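Local coordinates for major pollen allergen Pla l 1 (Plantago lanceolata, PDB 4Z8W), which acts as a secreted major allergen of plantain pollen, belongs to the Ole e 1-like family and probably binds zinc ions, at residues G13-C17 / P119-R123; C17-H21 / R83-E88; M33-Q39 / L78-R83; Q39-D45 / H71-K77; Q98-D103 / R115-L120. All coordinates share one frame; numbering follows the deposited sequence.

Contacts 1, 3 and 4 pair strands within the two beta sheets; contact 5 joins one sheet to the other. Contacts 3 and 4 follow one antiparallel strand pair, 37-42 with 74-80, and share Gln-39; their centres are about 18 Å apart. Contacts 1 and 5 share Pro-119 and Leu-120 of the last strand, and contact 1 passes into contact 2 through Cys-17, with those two centres about 10 Å apart. Leu-120 also packs on Leu-78 of contact 3, while a backbone bond from Ile-76 N to Ser-100 O joins contact 4 to contact 5. The bound zinc ion sits in contact 4. Contact 2 holds two other experimentally identified zinc ligands, about 26 Å away between centres.

Contact 1 (G13-C17 / P119-R123); sequences GEVYC and PLSFR
Glu-14, Tyr-16, Leu-120 and Phe-122 carry the backbone bonds that pair 13-17 with 119-123 as parallel strands, their axes 4.5 Å apart. Leu-120 N donates to Glu-14 O over 3.1 Å in an almost straight bond (170°). The carbonyl of Leu-120 answers by accepting from Tyr-16 N at 2.9 Å. The third bond, Phe-122 N to Tyr-16 O, is more bent, at 132°. CA-H...O contacts add to these, the shortest being Ser-121 CA to Tyr-16 O at 3.1 Å.

The apolar contacts fall on two faces. On one lie Val-15, Cys-17, Leu-120 and Phe-122. Val-15 turns CG1 anti to its backbone nitrogen (chi1 174°), which directs that methyl along the sheet to Phe-122, where it meets CD2 at 4.0 Å. Val-15, Leu-120 and Phe-122 all reach Leu-78 of strand 74-80, so this face looks inward. The other face bears Tyr-16 and Ser-121; beside it, just before the strand, Pro-119 lies alongside Tyr-16, pointing the same way, with Tyr-16 CE1 4.0 Å from Pro-119 CB. Ile-26, from a loop, touches both Tyr-16 and Pro-119.

The first and last long strands of the chain thus become parallel neighbours although 101 residues lie between the two segments. With the inward face set against a second, antiparallel sheet, this is the two-sheet, all-beta architecture of the Ole e 1-like family.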
# COMPACT_ATOMS: atom_id res chain seq x y z
N GLY A 13 -4.46 -5.26 -1.49
CA GLY A 13 -3.04 -5.19 -1.86
C GLY A 13 -2.23 -5.91 -0.78
O GLY A 13 -2.77 -6.39 0.20
N GLU A 14 -0.93 -5.98 -1.02
CA GLU A 14 0.02 -6.67 -0.12
C GLU A 14 1.04 -5.72 0.53
O GLU A 14 1.42 -4.72 -0.10
CB GLU A 14 0.79 -7.75 -0.89
CG GLU A 14 -0.04 -8.97 -1.33
CD GLU A 14 -0.83 -8.68 -2.59
OE1 GLU A 14 -0.19 -8.46 -3.65
OE2 GLU A 14 -2.07 -8.69 -2.53
N VAL A 15 1.53 -6.05 1.74
CA VAL A 15 2.66 -5.31 2.31
C VAL A 15 3.76 -6.34 2.63
O VAL A 15 3.46 -7.39 3.21
CB VAL A 15 2.22 -4.55 3.60
CG1 VAL A 15 3.41 -3.87 4.31
CG2 VAL A 15 1.18 -3.49 3.22
N TYR A 16 5.00 -6.04 2.27
CA TYR A 16 6.14 -6.86 2.60
C TYR A 16 7.19 -6.12 3.50
O TYR A 16 7.23 -4.88 3.55
CB TYR A 16 6.88 -7.26 1.28
CG TYR A 16 6.12 -8.18 0.37
CD1 TYR A 16 5.08 -7.68 -0.46
CD2 TYR A 16 6.39 -9.53 0.35
CE1 TYR A 16 4.38 -8.52 -1.31
CE2 TYR A 16 5.66 -10.37 -0.50
CZ TYR A 16 4.65 -9.86 -1.30
OH TYR A 16 3.93 -10.70 -2.16
N CYS A 17 8.13 -6.88 4.02
CA CYS A 17 9.43 -6.36 4.53
C CYS A 17 10.45 -6.68 3.37
O CYS A 17 10.64 -7.80 3.00
CB CYS A 17 9.86 -7.13 5.80
SG CYS A 17 11.53 -6.58 6.37
N PRO A 119 2.07 -3.81 -4.82
CA PRO A 119 2.55 -4.09 -3.41
C PRO A 119 3.43 -2.96 -2.86
O PRO A 119 4.01 -2.19 -3.62
CB PRO A 119 3.34 -5.40 -3.54
CG PRO A 119 3.64 -5.55 -5.00
CD PRO A 119 2.54 -4.84 -5.79
N LEU A 120 3.45 -2.80 -1.55
CA LEU A 120 4.31 -1.82 -0.88
C LEU A 120 5.22 -2.58 0.07
O LEU A 120 4.88 -3.67 0.52
CB LEU A 120 3.45 -0.85 -0.04
CG LEU A 120 2.55 0.10 -0.86
CD1 LEU A 120 1.34 0.54 -0.03
CD2 LEU A 120 3.38 1.24 -1.40
N SER A 121 6.35 -2.00 0.41
CA SER A 121 7.21 -2.60 1.40
C SER A 121 7.77 -1.58 2.42
O SER A 121 8.13 -0.46 2.09
CB SER A 121 8.39 -3.37 0.69
OG SER A 121 9.17 -2.43 -0.09
N PHE A 122 7.86 -1.99 3.66
CA PHE A 122 8.81 -1.40 4.58
C PHE A 122 10.21 -2.04 4.35
O PHE A 122 10.34 -3.10 3.76
CB PHE A 122 8.36 -1.76 6.01
CG PHE A 122 7.13 -1.02 6.47
CD1 PHE A 122 7.20 0.35 6.73
CD2 PHE A 122 5.89 -1.66 6.56
CE1 PHE A 122 6.06 1.08 7.12
CE2 PHE A 122 4.75 -0.96 7.01
CZ PHE A 122 4.84 0.40 7.31
N ARG A 123 11.25 -1.41 4.89
CA ARG A 123 12.61 -1.84 4.59
C ARG A 123 13.45 -2.02 5.86
O ARG A 123 13.32 -1.25 6.77
CB ARG A 123 13.24 -0.89 3.57
CG ARG A 123 14.69 -1.34 3.16
CD ARG A 123 15.20 -0.41 2.07
NE ARG A 123 15.39 0.96 2.50
CZ ARG A 123 15.81 1.93 1.70
NH1 ARG A 123 15.98 1.70 0.38
NH2 ARG A 123 16.01 3.12 2.18

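Contact 2 (C17-H21 / R83-E88); sequences CNVCH and RPDCSE
Cys-17 and Cys-86 form a disulfide that ties the end of strand 8-18 to a type I beta turn, Arg-83 to Cys-86. Both CB atoms point toward the partner segment, and each sulfur stands anti to its own backbone nitrogen (chi1 176° for Cys-17). The SG atoms of Cys-17 and Cys-86 meet at 2.0 Å with a C-S-S-C torsion of 108°.

The guanidinium of Arg-83 lies over this bridge. Cys-17 SG sits 3.7 Å above one face of the group, toward its rim, and Cys-86 CB is on the same face. Arg-83 NH2 reaches Asp-85 OD2 at 2.7 Å within the guanidinium plane, a salt bridge that steadies the rotation of the group, and NH1 has a second acidic partner in Glu-31.

His-21 and Glu-88 cross at about a right angle, ring and carboxylate planes 63° apart. The carboxylate comes to the ring edge, and His-21 NE2 makes a weak hydrogen bond with Glu-88 OE2 at 3.0 Å. The stronger partner of Glu-88 is Arg-123, which forms a salt bridge with OE1. Both His-21 and Glu-88 are zinc ligands by experiment, and their convergence is consistent with a shared metal-binding surface.

On the strand side an Asx turn shapes the chain between Cys-17 and His-21: Asn-18 OD1 accepts from Cys-20 N at 3.0 Å, with the donor well above the carbonyl plane.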
# COMPACT_ATOMS: atom_id res chain seq x y z
N CYS A 17 8.13 -6.88 4.02
CA CYS A 17 9.43 -6.36 4.53
C CYS A 17 10.45 -6.68 3.37
O CYS A 17 10.64 -7.80 3.00
CB CYS A 17 9.86 -7.13 5.80
SG CYS A 17 11.53 -6.58 6.37
N ASN A 18 11.09 -5.63 2.82
CA ASN A 18 12.25 -5.81 1.94
C ASN A 18 13.45 -5.96 2.90
O ASN A 18 13.80 -5.02 3.60
CB ASN A 18 12.35 -4.59 1.02
CG ASN A 18 13.75 -4.45 0.37
OD1 ASN A 18 14.43 -5.47 0.14
ND2 ASN A 18 14.16 -3.21 0.07
N VAL A 19 14.11 -7.13 2.88
CA VAL A 19 15.24 -7.40 3.75
C VAL A 19 16.60 -6.86 3.22
O VAL A 19 17.66 -7.09 3.82
CB VAL A 19 15.28 -8.88 4.11
CG1 VAL A 19 13.90 -9.35 4.61
CG2 VAL A 19 15.66 -9.74 2.88
N CYS A 20 16.55 -6.14 2.10
CA CYS A 20 17.78 -5.52 1.54
C CYS A 20 17.74 -4.06 1.73
O CYS A 20 17.18 -3.29 0.89
CB CYS A 20 17.97 -5.83 0.04
SG CYS A 20 17.83 -7.59 -0.36
N HIS A 21 18.38 -3.59 2.81
CA HIS A 21 18.38 -2.16 3.06
C HIS A 21 18.99 -1.37 1.88
O HIS A 21 18.65 -0.22 1.69
CB HIS A 21 19.18 -1.80 4.34
CG HIS A 21 19.23 -0.33 4.60
ND1 HIS A 21 20.33 0.45 4.28
CD2 HIS A 21 18.31 0.51 5.13
CE1 HIS A 21 20.08 1.72 4.62
NE2 HIS A 21 18.86 1.77 5.15
N ARG A 83 6.95 -4.45 12.64
CA ARG A 83 8.30 -5.02 12.88
C ARG A 83 9.26 -3.92 13.11
O ARG A 83 9.59 -3.16 12.18
CB ARG A 83 8.79 -5.85 11.73
CG ARG A 83 8.12 -7.18 11.66
CD ARG A 83 8.62 -7.87 10.41
NE ARG A 83 10.06 -8.08 10.48
CZ ARG A 83 10.77 -8.80 9.60
NH1 ARG A 83 10.18 -9.43 8.56
NH2 ARG A 83 12.06 -8.91 9.76
N PRO A 84 9.73 -3.78 14.37
CA PRO A 84 10.57 -2.59 14.61
C PRO A 84 11.90 -2.71 13.83
O PRO A 84 12.45 -1.70 13.42
CB PRO A 84 10.78 -2.61 16.14
CG PRO A 84 9.85 -3.71 16.69
CD PRO A 84 9.69 -4.69 15.54
N ASP A 85 12.33 -3.92 13.53
CA ASP A 85 13.49 -4.12 12.65
C ASP A 85 13.20 -3.85 11.12
O ASP A 85 14.08 -3.97 10.29
CB ASP A 85 13.97 -5.56 12.84
CG ASP A 85 12.92 -6.56 12.45
OD1 ASP A 85 11.76 -6.29 12.77
OD2 ASP A 85 13.24 -7.61 11.84
N CYS A 86 11.96 -3.54 10.77
CA CYS A 86 11.67 -3.36 9.36
C CYS A 86 10.58 -2.28 9.25
O CYS A 86 9.42 -2.60 8.95
CB CYS A 86 11.25 -4.71 8.77
SG CYS A 86 11.17 -4.66 6.92
N SER A 87 10.97 -1.01 9.44
CA SER A 87 10.01 0.11 9.50
C SER A 87 10.43 1.31 8.67
O SER A 87 9.73 2.33 8.73
CB SER A 87 9.78 0.55 10.94
OG SER A 87 11.02 0.82 11.65
N GLU A 88 11.50 1.24 7.85
CA GLU A 88 11.75 2.40 6.96
C GLU A 88 10.68 2.40 5.94
O GLU A 88 10.29 1.32 5.51
CB GLU A 88 13.07 2.35 6.14
CG GLU A 88 14.28 2.43 6.99
CD GLU A 88 15.54 2.49 6.17
OE1 GLU A 88 15.55 2.14 4.95
OE2 GLU A 88 16.56 2.83 6.81

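Contact 3 (M33-Q39 / L78-R83); sequences MAGAQVQ and LVKSSR
Met-33 stretches toward 78-83 with CG anti to its backbone nitrogen (chi1 179°), and a bend at chi3 (-58°) then lays sulfur and methyl beside the serines. Met-33 SD lies 3.6 Å from Ser-81 OG, while the methyl CE continues to the aliphatic part of Arg-83. Ser-82 places OG between its own nitrogen and carbonyl carbon (chi1 58°). From there Ser-82 OG donates to Ala-34 O at 2.8 Å, the donor tilted only slightly from the carbonyl plane.

Further along, the backbones pair as antiparallel strands with a change of register. Gln-37 N gives a bond of 2.8 Å to Lys-80 O. In return Gln-37 O accepts two amides, Val-79 N at 2.9 Å and the longer Lys-80 N at 3.2 Å. Two residues facing one in this way define a classic beta bulge.

Side chains divide between the faces of the sheet. Val-38 CG1 meets Leu-78 CD2 at 4.2 Å on the inner face, where Val-15 also touches Val-38. On the other face Gln-37 crosses Lys-80 obliquely, its OE1 resting 3.6 Å from the CG methylene of Lys-80. Ser-81 OG serves an ST turn by accepting from Arg-83 N, and it also bonds Cys-86 O.

Beyond the strand end, then, cohesion passes from paired backbone amides to a serine hydroxyl on a carbonyl and to thioether packing. The two grips on Gln-37 O fix the bulge, whereas Ser-82 N, buried here, has no modelled partner.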
# COMPACT_ATOMS: atom_id res chain seq x y z
N MET A 33 4.21 -9.15 5.47
CA MET A 33 4.11 -8.61 6.85
C MET A 33 2.63 -8.54 7.33
O MET A 33 1.82 -7.75 6.79
CB MET A 33 4.71 -7.18 6.92
CG MET A 33 4.63 -6.52 8.29
SD MET A 33 5.25 -4.86 8.40
CE MET A 33 6.94 -5.13 7.84
N ALA A 34 2.31 -9.30 8.39
CA ALA A 34 1.07 -9.19 9.14
C ALA A 34 1.07 -8.04 10.10
O ALA A 34 2.08 -7.74 10.74
CB ALA A 34 0.79 -10.52 9.91
N GLY A 35 -0.07 -7.38 10.22
CA GLY A 35 -0.23 -6.34 11.25
C GLY A 35 0.20 -5.00 10.78
O GLY A 35 0.22 -4.07 11.57
N ALA A 36 0.61 -4.87 9.49
CA ALA A 36 1.00 -3.56 9.03
C ALA A 36 -0.26 -2.73 8.94
O ALA A 36 -1.31 -3.24 8.66
CB ALA A 36 1.68 -3.62 7.62
N GLN A 37 -0.12 -1.41 9.10
CA GLN A 37 -1.23 -0.53 8.93
C GLN A 37 -1.02 0.34 7.69
O GLN A 37 0.04 0.97 7.53
CB GLN A 37 -1.41 0.34 10.18
CG GLN A 37 -1.77 -0.46 11.46
CD GLN A 37 -1.56 0.34 12.76
OE1 GLN A 37 -1.68 1.59 12.80
NE2 GLN A 37 -1.19 -0.37 13.80
N VAL A 38 -2.08 0.43 6.87
CA VAL A 38 -2.10 1.17 5.62
C VAL A 38 -3.26 2.18 5.64
O VAL A 38 -4.15 2.12 6.50
CB VAL A 38 -2.18 0.22 4.39
CG1 VAL A 38 -1.06 -0.85 4.37
CG2 VAL A 38 -3.51 -0.52 4.37
N GLN A 39 -3.25 3.15 4.75
CA GLN A 39 -4.36 4.07 4.68
C GLN A 39 -4.63 4.47 3.23
O GLN A 39 -3.69 4.86 2.50
CB GLN A 39 -4.02 5.32 5.50
CG GLN A 39 -5.12 6.37 5.54
CD GLN A 39 -4.84 7.41 6.60
OE1 GLN A 39 -4.57 7.05 7.76
NE2 GLN A 39 -4.82 8.68 6.20
N LEU A 78 1.71 3.39 3.19
CA LEU A 78 2.07 2.65 4.42
C LEU A 78 1.99 3.68 5.56
O LEU A 78 2.24 4.84 5.34
CB LEU A 78 3.52 2.19 4.36
CG LEU A 78 3.84 1.15 3.29
CD1 LEU A 78 5.34 0.81 3.30
CD2 LEU A 78 2.95 -0.07 3.48
N VAL A 79 1.57 3.26 6.74
CA VAL A 79 1.63 4.24 7.89
C VAL A 79 2.50 3.60 9.00
O VAL A 79 3.55 4.17 9.37
CB VAL A 79 0.24 4.52 8.49
CG1 VAL A 79 0.37 5.55 9.64
CG2 VAL A 79 -0.79 4.91 7.41
N LYS A 80 2.09 2.44 9.50
CA LYS A 80 2.85 1.77 10.55
C LYS A 80 3.26 0.32 10.27
O LYS A 80 2.44 -0.56 9.91
CB LYS A 80 2.06 1.69 11.88
CG LYS A 80 1.56 3.01 12.48
CD LYS A 80 2.69 4.02 12.79
CE LYS A 80 2.19 5.06 13.83
NZ LYS A 80 3.24 6.15 13.96
N SER A 81 4.50 0.04 10.63
CA SER A 81 5.03 -1.31 10.59
C SER A 81 4.76 -2.07 11.91
O SER A 81 4.80 -1.46 13.01
CB SER A 81 6.56 -1.21 10.35
OG SER A 81 7.12 -2.55 10.38
N SER A 82 4.52 -3.38 11.82
CA SER A 82 4.52 -4.19 13.03
C SER A 82 5.89 -4.81 13.38
O SER A 82 5.98 -5.60 14.31
CB SER A 82 3.56 -5.34 12.88
OG SER A 82 4.00 -6.03 11.75
N ARG A 83 6.95 -4.45 12.64
CA ARG A 83 8.30 -5.02 12.88
C ARG A 83 9.26 -3.92 13.11
O ARG A 83 9.59 -3.16 12.18
CB ARG A 83 8.79 -5.85 11.73
CG ARG A 83 8.12 -7.18 11.66
CD ARG A 83 8.62 -7.87 10.41
NE ARG A 83 10.06 -8.08 10.48
CZ ARG A 83 10.77 -8.80 9.60
NH1 ARG A 83 10.18 -9.43 8.56
NH2 ARG A 83 12.06 -8.91 9.76

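Contact 4 (Q39-D45 / H71-K77); sequences QLDCKDD and HEDCEIK. With ZN (zinc ion), chain B.
Gln-39 to Cys-42 and Cys-74 to Lys-77 pair antiparallel, their axes 4.7 Å apart, with reciprocal backbone bonds at Gln-39/Lys-77 and Asp-41/Glu-75. Cys-42 and Cys-74 occupy a non-hydrogen-bonded pair, with CA atoms 4.0 Å apart, and close a cross-strand disulfide. Next to it, Asp-44 grips the other segment with both oxygens. Asp-44 OD2 offers its syn lone pair to His-71 ND1 at 2.9 Å, straight (177°) and in the ring plane, while Asp-44 OD1 takes Glu-72 N at 2.8 Å. His-71 NE2 is held by Val-68 O, so both ring nitrogens are engaged and the ring is fixed.

Past the strands, zinc joins the segments, bound by Asp-45 OD1 at 1.9 Å and Asp-73 OD1 at 2.0 Å. The two carboxylates stand nearly perpendicular (85°). Asp-73 OD2 also accepts from Asp-45 N at 2.7 Å, a bond from the backbone of one ligand residue to the carboxylate of the other, which ties the two together. The cation probably offsets the repulsion between the two acids.

In the antiparallel sheet, strand 51-56 flanks 37-42 and strand 100-102 flanks 74-80. Leu-40 and Ile-76 face inward, touching Val-102 and residues of strand 62-68 in the other sheet.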
# COMPACT_ATOMS: atom_id res chain seq x y z
N GLN A 39 -3.25 3.15 4.75
CA GLN A 39 -4.36 4.07 4.68
C GLN A 39 -4.63 4.47 3.23
O GLN A 39 -3.69 4.86 2.50
CB GLN A 39 -4.02 5.32 5.50
CG GLN A 39 -5.12 6.37 5.54
CD GLN A 39 -4.84 7.41 6.60
OE1 GLN A 39 -4.57 7.05 7.76
NE2 GLN A 39 -4.82 8.68 6.20
N LEU A 40 -5.89 4.29 2.84
CA LEU A 40 -6.49 4.87 1.58
C LEU A 40 -6.92 6.34 1.77
O LEU A 40 -7.64 6.67 2.72
CB LEU A 40 -7.66 4.00 1.10
CG LEU A 40 -8.48 4.69 -0.05
CD1 LEU A 40 -7.67 4.77 -1.34
CD2 LEU A 40 -9.86 4.07 -0.33
N ASP A 41 -6.40 7.25 0.94
CA ASP A 41 -6.77 8.67 0.94
C ASP A 41 -7.17 9.06 -0.46
O ASP A 41 -6.40 8.79 -1.42
CB ASP A 41 -5.59 9.56 1.35
CG ASP A 41 -5.13 9.28 2.81
OD1 ASP A 41 -5.98 9.27 3.70
OD2 ASP A 41 -3.95 8.97 3.04
N CYS A 42 -8.33 9.70 -0.59
CA CYS A 42 -8.85 10.18 -1.91
C CYS A 42 -9.15 11.66 -1.75
O CYS A 42 -9.78 12.09 -0.76
CB CYS A 42 -10.16 9.50 -2.31
SG CYS A 42 -10.19 7.70 -2.40
N LYS A 43 -8.72 12.45 -2.72
CA LYS A 43 -9.01 13.88 -2.74
C LYS A 43 -10.28 14.19 -3.48
O LYS A 43 -10.90 15.25 -3.24
CB LYS A 43 -7.87 14.63 -3.37
CG LYS A 43 -6.57 14.37 -2.62
CD LYS A 43 -5.41 15.10 -3.26
CE LYS A 43 -4.23 14.95 -2.31
NZ LYS A 43 -2.99 15.48 -2.93
N ASP A 44 -10.67 13.29 -4.40
CA ASP A 44 -11.97 13.41 -5.06
C ASP A 44 -12.04 14.76 -5.72
O ASP A 44 -13.08 15.41 -5.68
CB ASP A 44 -13.09 13.26 -4.01
CG ASP A 44 -13.36 11.77 -3.67
OD1 ASP A 44 -13.18 10.91 -4.58
OD2 ASP A 44 -13.75 11.46 -2.53
N ASP A 45 -10.92 15.15 -6.30
CA ASP A 45 -10.75 16.36 -7.08
C ASP A 45 -11.00 17.66 -6.29
O ASP A 45 -11.35 18.67 -6.90
CB ASP A 45 -11.55 16.30 -8.40
CG ASP A 45 -10.96 15.30 -9.36
OD1 ASP A 45 -9.77 15.49 -9.88
OD2 ASP A 45 -11.70 14.31 -9.59
N HIS A 71 -14.72 7.04 -6.31
CA HIS A 71 -13.83 8.15 -5.89
C HIS A 71 -12.81 8.41 -6.92
O HIS A 71 -12.63 7.62 -7.85
CB HIS A 71 -13.15 7.89 -4.51
CG HIS A 71 -14.11 7.65 -3.38
ND1 HIS A 71 -14.55 8.64 -2.53
CD2 HIS A 71 -14.74 6.51 -2.99
CE1 HIS A 71 -15.41 8.13 -1.66
NE2 HIS A 71 -15.56 6.84 -1.93
N GLU A 72 -12.17 9.58 -6.81
CA GLU A 72 -11.05 9.97 -7.70
C GLU A 72 -9.89 10.38 -6.82
O GLU A 72 -10.08 10.71 -5.60
CB GLU A 72 -11.46 11.18 -8.64
CG GLU A 72 -12.65 10.91 -9.62
CD GLU A 72 -12.41 9.85 -10.73
OE1 GLU A 72 -11.28 9.34 -10.86
OE2 GLU A 72 -13.35 9.53 -11.52
N ASP A 73 -8.70 10.29 -7.42
CA ASP A 73 -7.44 10.77 -6.83
C ASP A 73 -7.23 10.00 -5.55
O ASP A 73 -7.03 10.58 -4.49
CB ASP A 73 -7.41 12.29 -6.55
CG ASP A 73 -7.94 13.10 -7.71
OD1 ASP A 73 -7.58 12.83 -8.85
OD2 ASP A 73 -8.71 14.04 -7.49
N CYS A 74 -7.23 8.67 -5.68
CA CYS A 74 -7.08 7.79 -4.54
C CYS A 74 -5.74 7.10 -4.52
O CYS A 74 -5.28 6.57 -5.57
CB CYS A 74 -8.15 6.70 -4.63
SG CYS A 74 -9.82 7.35 -4.54
N GLU A 75 -5.16 6.96 -3.33
CA GLU A 75 -3.96 6.18 -3.21
C GLU A 75 -3.73 5.61 -1.85
O GLU A 75 -4.26 6.15 -0.84
CB GLU A 75 -2.70 6.94 -3.70
CG GLU A 75 -2.31 8.07 -2.80
CD GLU A 75 -1.42 9.11 -3.52
OE1 GLU A 75 -0.71 9.83 -2.82
OE2 GLU A 75 -1.46 9.22 -4.76
N ILE A 76 -2.99 4.50 -1.82
CA ILE A 76 -2.72 3.77 -0.58
C ILE A 76 -1.29 4.07 -0.10
O ILE A 76 -0.30 3.89 -0.87
CB ILE A 76 -2.98 2.26 -0.68
CG1 ILE A 76 -4.45 1.95 -0.93
CG2 ILE A 76 -2.69 1.58 0.69
CD1 ILE A 76 -4.84 2.12 -2.38
N LYS A 77 -1.16 4.50 1.17
CA LYS A 77 0.19 4.68 1.77
C LYS A 77 0.44 3.77 2.98
O LYS A 77 -0.50 3.38 3.66
CB LYS A 77 0.45 6.17 2.12
CG LYS A 77 -0.40 6.76 3.26
CD LYS A 77 -0.10 8.28 3.37
CE LYS A 77 -0.98 8.99 4.40
NZ LYS A 77 -1.16 8.14 5.61
ZN ZN B . -8.38 14.15 -10.14
O HOH W 1 -2.69 7.68 1.02

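Contact 5 (Q98-D103 / R115-L120); sequences QTSKVD and RHVKPL
Arg-115 NH1 is held by a carbonyl and a water, with a carboxylate nearby. Arg-115 NH1 donates to Asp-103 O at 2.9 Å, approaching 45° out of the carbonyl plane rather than on a lone pair. A water lies 2.8 Å from Arg-115 NH1 and donates weakly to Asp-103 OD2; the direct salt bridge to that oxygen is long. The bend at chi2 (-75°) carries the arginine chain past Asp-103 O, and NE is taken by Glu-112 O. Asp-103 OD1 has its own partner in Ser-105 N, so the acid is anchored independently of Arg-115.

At the other end Ser-100 points at the opposite segment and its OG donates to Lys-118 O over 2.7 Å, again from above the carbonyl plane. Leu-120 CG packs 3.6 Å from Ser-100 OG, putting aliphatic carbon beside this hydroxyl. Between the polar ends Val-102 and Val-117 cross obliquely, Val-102 CB lying 3.6 Å from Val-117 CG1. Val-102 CG2 also rests on Arg-115 CB, and Val-11 of strand 8-18 touches both valines.

The segments run almost exactly antiparallel (177° between end-to-end directions), yet the bonds between them all involve side chains or water. One water bridges the two backbones: it donates to Lys-101 O at 2.7 Å and accepts from Lys-118 N at 3.0 Å. Strand 100-102 is outermost in the antiparallel sheet and 114-123 belongs to the mixed one, so the arrangement is a seam where edge strands of the two sheets meet, bridged by side chains and water, consistent with the flattened, incompletely hydrogen-bonded barrel of Ole e 1-like proteins.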
# COMPACT_ATOMS: atom_id res chain seq x y z
N GLN A 98 6.58 6.56 -2.08
CA GLN A 98 5.79 5.76 -3.04
C GLN A 98 4.40 5.36 -2.49
O GLN A 98 4.29 4.87 -1.36
CB GLN A 98 6.57 4.49 -3.41
CG GLN A 98 5.96 3.56 -4.47
CD GLN A 98 6.70 2.23 -4.50
OE1 GLN A 98 7.93 2.19 -4.40
NE2 GLN A 98 5.96 1.12 -4.61
N THR A 99 3.33 5.56 -3.26
CA THR A 99 2.00 5.14 -2.78
C THR A 99 1.48 4.25 -3.90
O THR A 99 1.97 4.36 -5.05
CB THR A 99 1.05 6.34 -2.53
OG1 THR A 99 0.90 7.02 -3.75
CG2 THR A 99 1.62 7.31 -1.52
N SER A 100 0.48 3.39 -3.60
CA SER A 100 -0.16 2.58 -4.61
C SER A 100 -1.44 3.23 -5.09
O SER A 100 -2.37 3.43 -4.31
CB SER A 100 -0.42 1.14 -4.11
OG SER A 100 0.83 0.49 -4.01
N LYS A 101 -1.53 3.50 -6.39
CA LYS A 101 -2.72 4.13 -6.90
C LYS A 101 -3.82 3.08 -7.06
O LYS A 101 -3.56 1.90 -7.32
CB LYS A 101 -2.43 4.78 -8.28
CG LYS A 101 -1.84 6.20 -8.17
CD LYS A 101 -0.78 6.31 -7.13
CE LYS A 101 0.12 7.53 -7.32
NZ LYS A 101 1.46 7.03 -6.92
N VAL A 102 -5.04 3.52 -7.01
CA VAL A 102 -6.14 2.63 -7.25
C VAL A 102 -7.15 3.38 -8.09
O VAL A 102 -7.29 4.61 -7.98
CB VAL A 102 -6.79 2.11 -5.94
CG1 VAL A 102 -7.33 3.24 -5.06
CG2 VAL A 102 -7.83 1.03 -6.17
N ASP A 103 -7.88 2.61 -8.90
CA ASP A 103 -8.97 3.13 -9.76
C ASP A 103 -10.31 2.77 -9.13
O ASP A 103 -10.71 1.61 -9.13
CB ASP A 103 -8.85 2.52 -11.16
CG ASP A 103 -10.09 2.75 -12.04
OD1 ASP A 103 -10.92 3.65 -11.72
OD2 ASP A 103 -10.20 2.04 -13.08
N ARG A 115 -10.73 -4.09 -6.35
CA ARG A 115 -9.65 -3.47 -7.12
C ARG A 115 -8.34 -3.84 -6.45
O ARG A 115 -8.20 -3.60 -5.24
CB ARG A 115 -9.91 -1.96 -7.18
CG ARG A 115 -11.32 -1.62 -7.67
CD ARG A 115 -11.43 -1.84 -9.18
NE ARG A 115 -12.82 -1.88 -9.70
CZ ARG A 115 -13.40 -0.90 -10.42
NH1 ARG A 115 -12.75 0.23 -10.69
NH2 ARG A 115 -14.65 -1.03 -10.87
N HIS A 116 -7.39 -4.42 -7.20
CA HIS A 116 -6.11 -4.83 -6.68
C HIS A 116 -5.13 -3.73 -6.91
O HIS A 116 -5.24 -2.98 -7.92
CB HIS A 116 -5.65 -6.13 -7.39
CG HIS A 116 -6.40 -7.35 -6.94
ND1 HIS A 116 -7.47 -7.88 -7.65
CD2 HIS A 116 -6.27 -8.12 -5.83
CE1 HIS A 116 -7.94 -8.93 -7.01
NE2 HIS A 116 -7.24 -9.10 -5.90
N VAL A 117 -4.18 -3.57 -6.01
CA VAL A 117 -3.17 -2.52 -6.17
C VAL A 117 -1.75 -3.13 -6.14
O VAL A 117 -1.59 -4.28 -5.73
CB VAL A 117 -3.44 -1.37 -5.20
CG1 VAL A 117 -4.89 -0.90 -5.35
CG2 VAL A 117 -3.19 -1.82 -3.77
N LYS A 118 -0.75 -2.37 -6.58
CA LYS A 118 0.64 -2.75 -6.55
C LYS A 118 1.12 -2.90 -5.07
O LYS A 118 0.60 -2.18 -4.19
CB LYS A 118 1.51 -1.71 -7.28
CG LYS A 118 1.31 -1.72 -8.84
CD LYS A 118 2.28 -0.68 -9.49
CE LYS A 118 2.08 -0.52 -11.02
NZ LYS A 118 3.39 -0.29 -11.71
N PRO A 119 2.07 -3.81 -4.82
CA PRO A 119 2.55 -4.09 -3.41
C PRO A 119 3.43 -2.96 -2.86
O PRO A 119 4.01 -2.19 -3.62
CB PRO A 119 3.34 -5.40 -3.54
CG PRO A 119 3.64 -5.55 -5.00
CD PRO A 119 2.54 -4.84 -5.79
N LEU A 120 3.45 -2.80 -1.55
CA LEU A 120 4.31 -1.82 -0.88
C LEU A 120 5.22 -2.58 0.07
O LEU A 120 4.88 -3.67 0.52
CB LEU A 120 3.45 -0.85 -0.04
CG LEU A 120 2.55 0.10 -0.86
CD1 LEU A 120 1.34 0.54 -0.03
CD2 LEU A 120 3.38 1.24 -1.40
O HOH W 2 -1.42 0.34 -7.79
O HOH W 3 -13.17 1.92 -12.87